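Local coordinates for DNA topoisomerase 2-associated protein PAT1 (Saccharomyces cerevisiae, PDB 5LMG) that promotes mRNA decapping and represses translation, its C-terminal domain directly binding the Dcp2 decapping enzyme and the Xrn1 5'-3' exonuclease, at residues Asn193-Phe196 / Leu197-Ser200; Leu206-Ile209 / Leu210-Ala214; Pro255-Glu258 / Tyr259-Ile263; Asp240-Phe243 / Thr244-Glu247. The protein carries 2 engineered substitutions. All coordinates share one frame; numbering follows the deposited sequence.

Contact 1. Residues Asn193-Phe196 / Leu197-Ser200; sequences NVSF and LTTS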
# COMPACT_ATOMS: atom_id res chain seq x y z
N ASN A 193 1.34 15.47 3.01
CA ASN A 193 0.19 15.44 3.90
C ASN A 193 -0.03 13.91 3.98
O ASN A 193 -0.47 13.30 3.00
CB ASN A 193 -1.03 16.13 3.25
CG ASN A 193 -2.28 16.12 4.10
OD1 ASN A 193 -2.74 15.08 4.60
ND2 ASN A 193 -2.87 17.28 4.26
N VAL A 194 0.36 13.31 5.12
CA VAL A 194 0.29 11.86 5.38
C VAL A 194 -1.15 11.34 5.27
O VAL A 194 -1.36 10.31 4.63
CB VAL A 194 1.00 11.45 6.71
CG1 VAL A 194 1.06 9.93 6.86
CG2 VAL A 194 2.41 12.03 6.79
N SER A 195 -2.14 12.07 5.83
CA SER A 195 -3.55 11.68 5.74
C SER A 195 -4.03 11.56 4.28
O SER A 195 -4.76 10.62 3.97
CB SER A 195 -4.43 12.64 6.53
OG SER A 195 -5.79 12.25 6.42
N PHE A 196 -3.59 12.49 3.38
CA PHE A 196 -3.92 12.38 1.96
C PHE A 196 -3.34 11.08 1.38
O PHE A 196 -4.06 10.38 0.67
CB PHE A 196 -3.45 13.61 1.13
CG PHE A 196 -3.57 13.38 -0.37
CD1 PHE A 196 -4.82 13.34 -0.98
CD2 PHE A 196 -2.45 13.14 -1.15
CE1 PHE A 196 -4.94 13.08 -2.36
CE2 PHE A 196 -2.57 12.90 -2.53
CZ PHE A 196 -3.82 12.87 -3.13
N LEU A 197 -2.07 10.73 1.72
CA LEU A 197 -1.41 9.50 1.25
C LEU A 197 -2.18 8.22 1.62
O LEU A 197 -2.21 7.26 0.83
CB LEU A 197 0.05 9.39 1.73
CG LEU A 197 1.06 10.44 1.23
CD1 LEU A 197 2.46 10.08 1.71
CD2 LEU A 197 1.05 10.57 -0.31
N THR A 198 -2.83 8.23 2.80
CA THR A 198 -3.63 7.10 3.29
C THR A 198 -4.99 6.93 2.57
O THR A 198 -5.64 5.90 2.76
CB THR A 198 -3.80 7.16 4.81
OG1 THR A 198 -4.69 8.22 5.15
CG2 THR A 198 -2.46 7.23 5.56
N THR A 199 -5.43 7.93 1.76
CA THR A 199 -6.67 7.84 0.96
C THR A 199 -6.38 7.09 -0.37
O THR A 199 -7.29 6.78 -1.14
CB THR A 199 -7.33 9.21 0.72
OG1 THR A 199 -6.55 9.97 -0.21
CG2 THR A 199 -7.62 10.00 2.00
N SER A 200 -5.09 6.80 -0.61
CA SER A 200 -4.60 6.10 -1.79
C SER A 200 -4.14 4.68 -1.43
O SER A 200 -3.41 4.50 -0.46
CB SER A 200 -3.46 6.90 -2.43
OG SER A 200 -2.53 6.10 -3.15
O HOH W 1 -5.90 9.56 7.29

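Contact 2. Residues Leu206-Ile209 / Leu210-Ala214; sequences LITI and LISRA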
# COMPACT_ATOMS: atom_id res chain seq x y z
N LEU A 206 2.62 1.65 0.60
CA LEU A 206 4.00 2.13 0.77
C LEU A 206 4.30 2.42 2.24
O LEU A 206 5.39 2.09 2.70
CB LEU A 206 4.29 3.37 -0.09
CG LEU A 206 4.63 3.10 -1.56
CD1 LEU A 206 4.51 4.36 -2.40
CD2 LEU A 206 6.01 2.52 -1.69
N ILE A 207 3.33 2.99 2.99
CA ILE A 207 3.49 3.28 4.42
C ILE A 207 3.63 1.95 5.19
O ILE A 207 4.56 1.81 5.97
CB ILE A 207 2.40 4.23 4.99
CG1 ILE A 207 2.46 5.62 4.31
CG2 ILE A 207 2.53 4.39 6.52
CD1 ILE A 207 1.16 6.45 4.37
N THR A 208 2.75 0.95 4.89
CA THR A 208 2.77 -0.38 5.51
C THR A 208 4.14 -1.06 5.36
O THR A 208 4.64 -1.62 6.34
CB THR A 208 1.64 -1.26 4.99
OG1 THR A 208 0.43 -0.53 5.07
CG2 THR A 208 1.51 -2.60 5.75
N ILE A 209 4.73 -1.00 4.14
CA ILE A 209 6.06 -1.54 3.83
C ILE A 209 7.12 -0.89 4.75
O ILE A 209 7.88 -1.62 5.37
CB ILE A 209 6.42 -1.35 2.33
CG1 ILE A 209 5.62 -2.33 1.44
CG2 ILE A 209 7.94 -1.50 2.09
CD1 ILE A 209 5.42 -1.83 0.05
N LEU A 210 7.17 0.47 4.84
CA LEU A 210 8.12 1.19 5.70
C LEU A 210 7.95 0.83 7.18
O LEU A 210 8.95 0.55 7.82
CB LEU A 210 8.07 2.73 5.52
CG LEU A 210 8.45 3.32 4.16
CD1 LEU A 210 8.38 4.84 4.21
CD2 LEU A 210 9.86 2.90 3.72
N ILE A 211 6.69 0.83 7.70
CA ILE A 211 6.39 0.50 9.11
C ILE A 211 6.82 -0.94 9.43
O ILE A 211 7.48 -1.15 10.46
CB ILE A 211 4.90 0.72 9.50
CG1 ILE A 211 4.48 2.20 9.43
CG2 ILE A 211 4.57 0.12 10.88
CD1 ILE A 211 2.90 2.36 9.52
N SER A 212 6.41 -1.92 8.58
CA SER A 212 6.74 -3.34 8.73
C SER A 212 8.26 -3.59 8.72
O SER A 212 8.74 -4.37 9.55
CB SER A 212 6.05 -4.18 7.66
OG SER A 212 4.65 -4.03 7.78
N ARG A 213 9.00 -2.90 7.83
CA ARG A 213 10.46 -3.01 7.75
C ARG A 213 11.15 -2.42 8.99
O ARG A 213 12.02 -3.08 9.56
CB ARG A 213 11.00 -2.40 6.44
CG ARG A 213 12.51 -2.65 6.16
CD ARG A 213 13.03 -4.09 6.34
NE ARG A 213 12.18 -5.10 5.68
CZ ARG A 213 12.28 -6.41 5.89
NH1 ARG A 213 13.20 -6.89 6.72
NH2 ARG A 213 11.47 -7.25 5.26
N ALA A 214 10.72 -1.22 9.43
CA ALA A 214 11.21 -0.53 10.64
C ALA A 214 11.04 -1.43 11.88
O ALA A 214 11.97 -1.55 12.68
CB ALA A 214 10.45 0.78 10.83

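Contact 3. Residues Pro255-Glu258 / Tyr259-Ile263; sequences PPRE and YNDHI. With EDO (1,2-ethanediol), chain H; EDO (1,2-ethanediol), chain K.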
# COMPACT_ATOMS: atom_id res chain seq x y z
N PRO A 255 -12.35 3.83 2.11
CA PRO A 255 -13.01 4.68 1.10
C PRO A 255 -14.54 4.70 1.19
O PRO A 255 -15.11 3.74 1.73
CB PRO A 255 -12.54 4.09 -0.24
CG PRO A 255 -11.38 3.22 0.09
CD PRO A 255 -11.67 2.69 1.47
N PRO A 256 -15.21 5.76 0.68
CA PRO A 256 -16.68 5.78 0.70
C PRO A 256 -17.27 4.64 -0.13
O PRO A 256 -16.62 4.10 -1.02
CB PRO A 256 -17.06 7.14 0.10
CG PRO A 256 -15.79 7.92 0.03
CD PRO A 256 -14.68 6.94 -0.03
N ARG A 257 -18.51 4.28 0.20
CA ARG A 257 -19.24 3.21 -0.45
C ARG A 257 -19.47 3.43 -1.94
O ARG A 257 -19.46 2.48 -2.71
CB ARG A 257 -20.55 3.03 0.28
CG ARG A 257 -20.88 1.59 0.63
CD ARG A 257 -21.65 0.90 -0.48
NE ARG A 257 -22.62 1.80 -1.11
CZ ARG A 257 -23.58 1.40 -1.94
NH1 ARG A 257 -24.41 2.29 -2.48
NH2 ARG A 257 -23.70 0.12 -2.25
N GLU A 258 -19.70 4.70 -2.34
CA GLU A 258 -19.92 5.07 -3.75
C GLU A 258 -18.66 4.76 -4.57
O GLU A 258 -18.76 4.31 -5.71
CB GLU A 258 -20.40 6.53 -3.93
CG GLU A 258 -20.29 7.46 -2.73
CD GLU A 258 -21.21 7.16 -1.55
OE1 GLU A 258 -22.45 7.26 -1.71
OE2 GLU A 258 -20.68 6.80 -0.48
N TYR A 259 -17.47 4.95 -3.93
CA TYR A 259 -16.19 4.63 -4.54
C TYR A 259 -16.05 3.11 -4.69
O TYR A 259 -15.75 2.65 -5.79
CB TYR A 259 -15.05 5.20 -3.72
CG TYR A 259 -13.67 4.94 -4.27
CD1 TYR A 259 -13.13 5.74 -5.28
CD2 TYR A 259 -12.86 3.95 -3.73
CE1 TYR A 259 -11.84 5.55 -5.74
CE2 TYR A 259 -11.54 3.77 -4.16
CZ TYR A 259 -11.03 4.59 -5.15
OH TYR A 259 -9.74 4.42 -5.58
N ASN A 260 -16.31 2.35 -3.60
CA ASN A 260 -16.25 0.88 -3.62
C ASN A 260 -17.12 0.29 -4.73
O ASN A 260 -16.63 -0.53 -5.52
CB ASN A 260 -16.63 0.29 -2.27
CG ASN A 260 -15.66 0.57 -1.15
OD1 ASN A 260 -14.51 0.95 -1.35
ND2 ASN A 260 -16.12 0.36 0.08
N ASP A 261 -18.39 0.74 -4.82
CA ASP A 261 -19.35 0.32 -5.84
C ASP A 261 -18.81 0.46 -7.24
O ASP A 261 -18.95 -0.47 -8.05
CB ASP A 261 -20.63 1.17 -5.72
CG ASP A 261 -21.61 0.72 -4.66
OD1 ASP A 261 -21.20 -0.06 -3.75
OD2 ASP A 261 -22.78 1.13 -4.72
N HIS A 262 -18.25 1.64 -7.54
CA HIS A 262 -17.66 2.01 -8.82
C HIS A 262 -16.55 1.03 -9.23
O HIS A 262 -16.59 0.52 -10.35
CB HIS A 262 -17.19 3.47 -8.79
CG HIS A 262 -16.56 3.93 -10.07
ND1 HIS A 262 -17.34 4.33 -11.14
CD2 HIS A 262 -15.26 4.01 -10.41
CE1 HIS A 262 -16.48 4.65 -12.10
NE2 HIS A 262 -15.22 4.48 -11.70
N ILE A 263 -15.61 0.73 -8.29
CA ILE A 263 -14.49 -0.21 -8.49
C ILE A 263 -15.02 -1.64 -8.68
O ILE A 263 -14.55 -2.33 -9.58
CB ILE A 263 -13.43 -0.17 -7.34
CG1 ILE A 263 -13.00 1.27 -6.92
CG2 ILE A 263 -12.20 -1.03 -7.67
CD1 ILE A 263 -12.40 2.16 -7.93
C1 EDO H . -16.54 0.28 4.34
O1 EDO H . -15.68 -0.61 5.05
C2 EDO H . -15.75 1.56 3.98
O2 EDO H . -14.75 1.30 2.98
C1 EDO K . -8.60 1.37 -5.40
O1 EDO K . -8.02 2.40 -6.18
C2 EDO K . -8.40 0.01 -6.10
O2 EDO K . -9.03 -0.99 -5.31

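Contact 4. Residues Asp240-Phe243 / Thr244-Glu247; sequences DKLF and TSLE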
# COMPACT_ATOMS: atom_id res chain seq x y z
N ASP A 240 5.83 7.87 16.56
CA ASP A 240 4.98 8.87 17.19
C ASP A 240 4.74 10.09 16.31
O ASP A 240 3.62 10.61 16.33
CB ASP A 240 5.50 9.26 18.58
CG ASP A 240 4.41 9.88 19.43
OD1 ASP A 240 3.41 9.18 19.73
OD2 ASP A 240 4.52 11.10 19.73
N LYS A 241 5.75 10.52 15.52
CA LYS A 241 5.60 11.64 14.57
C LYS A 241 4.59 11.25 13.47
O LYS A 241 3.70 12.05 13.12
CB LYS A 241 6.94 12.05 13.95
CG LYS A 241 7.86 12.79 14.93
CD LYS A 241 9.23 13.06 14.31
CE LYS A 241 10.36 12.93 15.33
NZ LYS A 241 10.33 14.00 16.36
N LEU A 242 4.69 10.01 12.95
CA LEU A 242 3.76 9.45 11.97
C LEU A 242 2.36 9.35 12.57
O LEU A 242 1.38 9.71 11.90
CB LEU A 242 4.23 8.05 11.53
CG LEU A 242 3.34 7.35 10.49
CD1 LEU A 242 3.50 7.99 9.12
CD2 LEU A 242 3.66 5.87 10.43
N PHE A 243 2.26 8.86 13.83
CA PHE A 243 0.99 8.71 14.53
C PHE A 243 0.26 10.05 14.67
O PHE A 243 -0.95 10.11 14.44
CB PHE A 243 1.19 8.03 15.91
CG PHE A 243 -0.10 7.52 16.51
CD1 PHE A 243 -0.89 8.35 17.31
CD2 PHE A 243 -0.52 6.22 16.29
CE1 PHE A 243 -2.09 7.88 17.85
CE2 PHE A 243 -1.72 5.75 16.84
CZ PHE A 243 -2.50 6.58 17.62
N THR A 244 1.01 11.13 14.98
CA THR A 244 0.52 12.51 15.11
C THR A 244 -0.16 12.99 13.81
O THR A 244 -1.23 13.58 13.88
CB THR A 244 1.66 13.45 15.56
OG1 THR A 244 2.22 12.95 16.77
CG2 THR A 244 1.21 14.89 15.79
N SER A 245 0.46 12.72 12.64
CA SER A 245 -0.09 13.12 11.34
C SER A 245 -1.39 12.38 10.96
O SER A 245 -2.14 12.89 10.12
CB SER A 245 0.95 13.00 10.23
OG SER A 245 1.35 11.66 10.02
N LEU A 246 -1.67 11.21 11.58
CA LEU A 246 -2.85 10.37 11.32
C LEU A 246 -3.96 10.48 12.34
O LEU A 246 -5.11 10.18 12.01
CB LEU A 246 -2.43 8.89 11.22
CG LEU A 246 -1.56 8.51 10.02
CD1 LEU A 246 -1.04 7.09 10.16
CD2 LEU A 246 -2.31 8.71 8.73
N GLU A 247 -3.63 10.88 13.59
CA GLU A 247 -4.59 10.98 14.69
C GLU A 247 -5.81 11.80 14.32
O GLU A 247 -5.66 12.86 13.69
CB GLU A 247 -3.90 11.51 15.95
CG GLU A 247 -4.65 11.18 17.22
CD GLU A 247 -3.92 11.62 18.48
OE1 GLU A 247 -2.96 12.42 18.37
OE2 GLU A 247 -4.33 11.19 19.58
O HOH W 2 5.29 13.36 17.85

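Contact 1. Residues Asn193-Phe196 / Leu197-Ser200
N193 and L197 open this short helical turn: the N193 carbonyl takes the L197 N-H, N to O 3.3 Å. N193 is also the N-cap, and its OD1 receives F196 N at 3.0 Å, with the donor above the amide plane of the side chain. V194 comes next. Its carbonyl O accepts T198 N at 3.1 Å, in the carbonyl plane, while CG2 of T198 packs beside the same oxygen. The S195 carbonyl is held mainly by a side chain, T198 OG1 donating to S195 O at 2.7 Å, with T198 N adding a weak bond, and one water bridges the T198 hydroxyl to S195 OG. F196 closes the segment with an oxygen that holds two donors from one residue: T199 N at 3.0 Å, well above the carbonyl plane, and T199 OG1 at 2.7 Å, in it. The T199 hydroxyl reaches there because chi1 of 72° tucks it between its own backbone N and carbonyl carbon, and it also bonds to S142 OG. A valine at T199 would probably leave F196 O with its backbone donor alone and S142 without this partner. Beyond, L197-S200 makes a type I turn, and S200 OG, also hydrogen-bonded to S141 OG, caps G203 N at the start of helix 201-216. V194 and T198 pack against helix 234-246, L197 and T198 against helix 201-216, and F196 and L197 against I138 of helix 136-141.

Contact 2. Residues Leu206-Ile209 / Leu210-Ala214
L210 lies back against L206, one turn earlier in helix 201-216: L210 CG is 3.6 Å from L206 O, the very carbonyl to which L210 N donates at 3.2 Å, so the leucine branch lies alongside its own helix bond before reaching L185 of helix 178-191. I209 looks forward to R213. Its carbonyl O takes R213 N at 3.0 Å, and R213 CB rests against that oxygen, while the isoleucine side chain leads off to L165 and V169 of helix 151-174. I207 supplies the direct side-chain touch: its CG2 methyl lies 3.6 Å from CD1 of I211, the two chains crossing obliquely. With chi1 of I211 at -65°, CG1 sits beside the backbone N and CD1 is carried back over the preceding turn to that methyl. Alongside, I211 N donates to I207 O at 2.9 Å in a nearly straight bond (170° at the hydrogen). On the polar flank T208 O is held twice, by S212 N and by S212 OG, the latter at 2.8 Å, the two donors arriving from opposite faces of the carbonyl plane. T208 OG1 turns back to L204 O. The chemistry is thus split: branched aliphatic chains face neighbouring helices, as suits a largely helical protein whose family belongs to the TPR clan, while the small hydroxyls are spent on carbonyls of their own helix.

Contact 3. Residues Pro255-Glu258 / Tyr259-Ile263
The entry into helix 257-267 is a proline pair followed by the first turn, with P256 as the N-cap residue and Y259 folded back on the prolines. P255 CB meets Y259 CD2 at 3.5 Å, an oblique approach to the ring, and P256 CD lies 4.1 Å from Y259 CB. With CG anti to the backbone N (chi1 -179°), the tyrosine ring extends beside P255, and I263 CD1 lies over one face, offset toward the rim. Y259 OH shares a hydrogen bond with O1 of a 1,2-ethanediol, probably from the crystallisation liquor, at 2.7 Å. A serine in place of Y259 would probably open a gap beside P255 and lose the ring contact with I263 CD1. The helix starts where P256 O accepts N260 N at 3.1 Å, in the carbonyl plane; Y259 N adds a weak bond to the same oxygen. One turn on, D261 N donates to R257 O at 2.9 Å. Outside that bond their side chains form a salt bridge, R257 NH2 to D261 OD2 at 2.8 Å, but the carboxylate sits over a face of the guanidinium, the planes 79° apart, so charge alone links them. H262 NE2 bonds to P149 O.

Contact 4. Residues Asp240-Phe243 / Thr244-Glu247
The F243 ring leans along the E247 side chain, F243 CE1 lying 4.2 Å from E247 CD, the carboxylate carbon. Chi1 of -165° swings this ring away from its own backbone N and over to helix 290-322, where it meets H292 edge-to-face and packs on I295 and I296. The F243 carbonyl takes two backbone donors. E247 N approaches at 2.9 Å, nearly along the C=O axis; L246 N comes at 3.1 Å from well above the carbonyl plane. One turn earlier D240 O is also doubly held, by T244 N and by T244 OG1, the hydroxyl at 2.8 Å, the two arriving from opposite faces of the plane. A water donates to both D240 OD2, at 3.0 Å, and T244 OG1, tying the carboxylate to the hydroxyl, while D240 OD1 bonds to H292 NE2. S245 repeats the trick by a shorter loop: its OG donates to L242 O at 2.7 Å, three residues back, whereas its backbone N makes only a weak bond to K241 O. L242 CG and L246 CD1 touch loosely at 4.4 Å, on the side that faces V194. Near the end of helix 234-246 the backbone bonds S245 N to K241 O and L246 N to L242 O are weak, and the hydroxyls of T244 and S245 add donors to the carbonyls of D240 and L242, while H292 fixes one carboxylate oxygen of D240.

Overall arrangement
All four contacts are local turns of a continuous chain, lying in series: none closes a long loop, nests or crosses. Contact 1 is met first, and its turn leads straight into helix 201-216, which carries contact 2. After an unmodelled gap, helix 234-246 brings contact 4, and helix 257-267 follows with contact 3. The first three in this order form one packed cluster. Contact 1 touches contact 2 through T198 CG2 and I207 CD1, 3.9 Å apart, and contact 4 through V194 against L242 and S245. I211 CD1 and L242 CD2, 3.7 Å apart, join contacts 2 and 4. Contact 3 stands off at the surface, its nearest atoms about 6 Å from contact 1.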